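Side-chain contact in spindle pole body component (Chaetomium thermophilum, PDB 6L82), which probably binds gamma-tubulin and microtubule minus ends as a subunit of the gamma-tubulin ring complex, the present chain being its N-terminal piece: residues Q59-G64 / L103-D108. Residues are numbered along the deposited sequence; the frame is centred on the assembly and turned at random.
Sequences QDRLNG and LLELAD
A bend at chi3 of Arg61 (73°) and another at chi2 of Glu105 bring guanidinium and carboxylate together, in a helix-helix packing where helix 55-71 meets the C-terminal part of helix 96-106 in this all-helical N-terminal piece of GCP5. The salt bridge is asymmetric: both terminal nitrogens of Arg61 converge on a single oxygen, with NH1 2.9 Å and NH2 3.2 Å from Glu105 OE1. That oxygen lies in the guanidinium plane, yet the carboxylate is turned 78° from it; NH1 meets OE1 nearly along its C-O axis, NH2 from above the carboxylate plane. The N-H...O angle of 156° at NH1 marks the straighter bond, that from NH2 being more bent. Leu104 CB lies over one face of the guanidinium, toward its rim, 3.7 Å from Arg61 NH2, while Leu104 CD1 lies against CB and CD of the same arginine. Replacing Arg61 by an alanine is likely to leave Glu105 OE1 without this cationic mate and to remove part of the cover over Leu104, the guanidinium over CB and the CD beside CD1. An acidic side chain of the other protein chain in the assembly lies close to Glu105 OE2, so the arginine probably also eases that like-charge approach. Apolar side chains of that other chain also pack on Leu103 and Leu106. Between the helices, buried Leu62 and Leu104 cross at about a right angle, their CD2 methyls 3.6 Å apart.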
ATOM      1  N   GLN A  59       0.397  13.761   9.365  1.00 26.28           N
ATOM      2  CA  GLN A  59      -0.744  14.662   9.525  1.00 34.46           C
ATOM      3  C   GLN A  59      -0.504  15.972   8.797  1.00 37.23           C
ATOM      4  O   GLN A  59      -1.441  16.551   8.233  1.00 31.78           O
ATOM      5  CB  GLN A  59      -1.040  14.923  11.008  1.00 35.67           C
ATOM      6  CG  GLN A  59      -1.424  13.669  11.813  1.00 56.81           C
ATOM      7  CD  GLN A  59      -2.806  13.106  11.464  1.00 73.11           C
ATOM      8  OE1 GLN A  59      -3.720  13.849  11.088  1.00 75.29           O
ATOM      9  NE2 GLN A  59      -2.962  11.781  11.599  1.00 76.06           N
ATOM     10  N   ASP A  60       0.748  16.438   8.777  1.00 32.72           N
ATOM     11  CA  ASP A  60       1.074  17.645   8.032  1.00 39.57           C
ATOM     12  C   ASP A  60       0.863  17.438   6.537  1.00 38.56           C
ATOM     13  O   ASP A  60       0.356  18.330   5.850  1.00 40.41           O
ATOM     14  CB  ASP A  60       2.513  18.072   8.333  1.00 54.66           C
ATOM     15  CG  ASP A  60       2.859  19.432   7.749  1.00 61.89           C
ATOM     16  OD1 ASP A  60       2.376  20.452   8.286  1.00 59.57           O
ATOM     17  OD2 ASP A  60       3.630  19.483   6.766  1.00 68.64           O
ATOM     18  N   ARG A  61       1.207  16.260   6.013  1.00 28.75           N
ATOM     19  CA  ARG A  61       0.975  16.036   4.589  1.00 32.35           C
ATOM     20  C   ARG A  61      -0.515  15.913   4.293  1.00 35.08           C
ATOM     21  O   ARG A  61      -0.983  16.339   3.232  1.00 32.32           O
ATOM     22  CB  ARG A  61       1.721  14.794   4.107  1.00 26.15           C
ATOM     23  CG  ARG A  61       3.242  14.939   4.026  1.00 30.24           C
ATOM     24  CD  ARG A  61       3.947  13.563   3.822  1.00 33.75           C
ATOM     25  NE  ARG A  61       3.778  13.010   2.473  1.00 41.84           N
ATOM     26  CZ  ARG A  61       4.350  11.885   2.036  1.00 46.16           C
ATOM     27  NH1 ARG A  61       5.135  11.169   2.833  1.00 42.37           N
ATOM     28  NH2 ARG A  61       4.132  11.469   0.796  1.00 41.92           N
ATOM     29  N   LEU A  62      -1.282  15.329   5.214  1.00 35.76           N
ATOM     30  CA  LEU A  62      -2.724  15.291   5.020  1.00 38.81           C
ATOM     31  C   LEU A  62      -3.329  16.691   5.128  1.00 38.04           C
ATOM     32  O   LEU A  62      -4.289  17.017   4.416  1.00 38.16           O
ATOM     33  CB  LEU A  62      -3.358  14.337   6.028  1.00 38.43           C
ATOM     34  CG  LEU A  62      -2.927  12.871   5.900  1.00 39.99           C
ATOM     35  CD1 LEU A  62      -3.413  12.084   7.100  1.00 31.04           C
ATOM     36  CD2 LEU A  62      -3.456  12.255   4.624  1.00 33.83           C
ATOM     37  N   ASN A  63      -2.775  17.539   5.998  1.00 40.39           N
ATOM     38  CA  ASN A  63      -3.248  18.922   6.076  1.00 39.27           C
ATOM     39  C   ASN A  63      -2.964  19.671   4.778  1.00 35.52           C
ATOM     40  O   ASN A  63      -3.840  20.361   4.246  1.00 42.90           O
ATOM     41  CB  ASN A  63      -2.618  19.636   7.274  1.00 40.77           C
ATOM     42  CG  ASN A  63      -3.190  19.145   8.600  1.00 43.66           C
ATOM     43  OD1 ASN A  63      -4.288  18.598   8.637  1.00 45.09           O
ATOM     44  ND2 ASN A  63      -2.453  19.341   9.685  1.00 45.05           N
ATOM     45  N   GLY A  64      -1.757  19.523   4.232  1.00 38.43           N
ATOM     46  CA  GLY A  64      -1.427  20.198   2.987  1.00 37.85           C
ATOM     47  C   GLY A  64      -2.254  19.731   1.801  1.00 33.60           C
ATOM     48  O   GLY A  64      -2.531  20.514   0.887  1.00 28.11           O
ATOM     49  N   LEU A 103      -0.472   5.229   2.092  1.00 28.16           N
ATOM     50  CA  LEU A 103      -1.370   5.878   1.132  1.00 31.40           C
ATOM     51  C   LEU A 103      -0.786   7.197   0.638  1.00 30.17           C
ATOM     52  O   LEU A 103      -0.867   7.503  -0.558  1.00 29.73           O
ATOM     53  CB  LEU A 103      -2.765   6.101   1.732  1.00 27.71           C
ATOM     54  CG  LEU A 103      -3.461   4.856   2.304  1.00 30.02           C
ATOM     55  CD1 LEU A 103      -4.842   5.194   2.846  1.00 23.11           C
ATOM     56  CD2 LEU A 103      -3.532   3.723   1.264  1.00 29.66           C
ATOM     57  N   LEU A 104      -0.186   7.986   1.536  1.00 27.58           N
ATOM     58  CA  LEU A 104       0.502   9.200   1.096  1.00 35.71           C
ATOM     59  C   LEU A 104       1.560   8.885   0.042  1.00 39.80           C
ATOM     60  O   LEU A 104       1.707   9.625  -0.938  1.00 38.21           O
ATOM     61  CB  LEU A 104       1.128   9.925   2.288  1.00 32.44           C
ATOM     62  CG  LEU A 104       0.136  10.496   3.292  1.00 33.62           C
ATOM     63  CD1 LEU A 104       0.820  10.960   4.556  1.00 31.23           C
ATOM     64  CD2 LEU A 104      -0.572  11.662   2.638  1.00 30.20           C
ATOM     65  N   GLU A 105       2.283   7.766   0.208  1.00 38.10           N
ATOM     66  CA  GLU A 105       3.324   7.411  -0.755  1.00 35.21           C
ATOM     67  C   GLU A 105       2.746   6.960  -2.089  1.00 33.39           C
ATOM     68  O   GLU A 105       3.415   7.091  -3.115  1.00 35.51           O
ATOM     69  CB  GLU A 105       4.225   6.318  -0.189  1.00 29.33           C
ATOM     70  CG  GLU A 105       5.139   6.795   0.929  1.00 38.89           C
ATOM     71  CD  GLU A 105       6.045   7.928   0.493  1.00 51.30           C
ATOM     72  OE1 GLU A 105       6.039   8.979   1.163  1.00 61.47           O
ATOM     73  OE2 GLU A 105       6.765   7.765  -0.517  1.00 48.33           O
ATOM     74  N   LEU A 106       1.524   6.421  -2.108  1.00 28.79           N
ATOM     75  CA  LEU A 106       0.891   6.015  -3.359  1.00 22.43           C
ATOM     76  C   LEU A 106      -0.061   7.068  -3.921  1.00 26.23           C
ATOM     77  O   LEU A 106      -0.639   6.853  -4.993  1.00 31.72           O
ATOM     78  CB  LEU A 106       0.143   4.680  -3.166  1.00 27.34           C
ATOM     79  CG  LEU A 106       1.032   3.479  -2.788  1.00 29.83           C
ATOM     80  CD1 LEU A 106       0.222   2.205  -2.480  1.00 29.12           C
ATOM     81  CD2 LEU A 106       2.044   3.189  -3.879  1.00 30.19           C
ATOM     82  N   ALA A 107      -0.220   8.207  -3.250  1.00 25.36           N
ATOM     83  CA  ALA A 107      -1.220   9.175  -3.669  1.00 33.06           C
ATOM     84  C   ALA A 107      -0.904   9.709  -5.061  1.00 36.20           C
ATOM     85  O   ALA A 107       0.257   9.824  -5.448  1.00 33.49           O
ATOM     86  CB  ALA A 107      -1.291  10.329  -2.666  1.00 33.35           C
ATOM     87  N   ASP A 108      -1.955  10.041  -5.815  1.00 40.79           N
ATOM     88  CA  ASP A 108      -1.793  10.516  -7.191  1.00 42.94           C
ATOM     89  C   ASP A 108      -2.911  11.456  -7.654  1.00 38.43           C
ATOM     90  O   ASP A 108      -3.008  12.603  -7.210  1.00 45.72           O
ATOM     91  CB  ASP A 108      -1.718   9.318  -8.134  1.00 53.81           C
ATOM     92  CG  ASP A 108      -1.595   9.728  -9.587  1.00 65.90           C
ATOM     93  OD1 ASP A 108      -1.045  10.820  -9.853  1.00 74.55           O
ATOM     94  OD2 ASP A 108      -2.058   8.957 -10.457  1.00 62.37           O
TER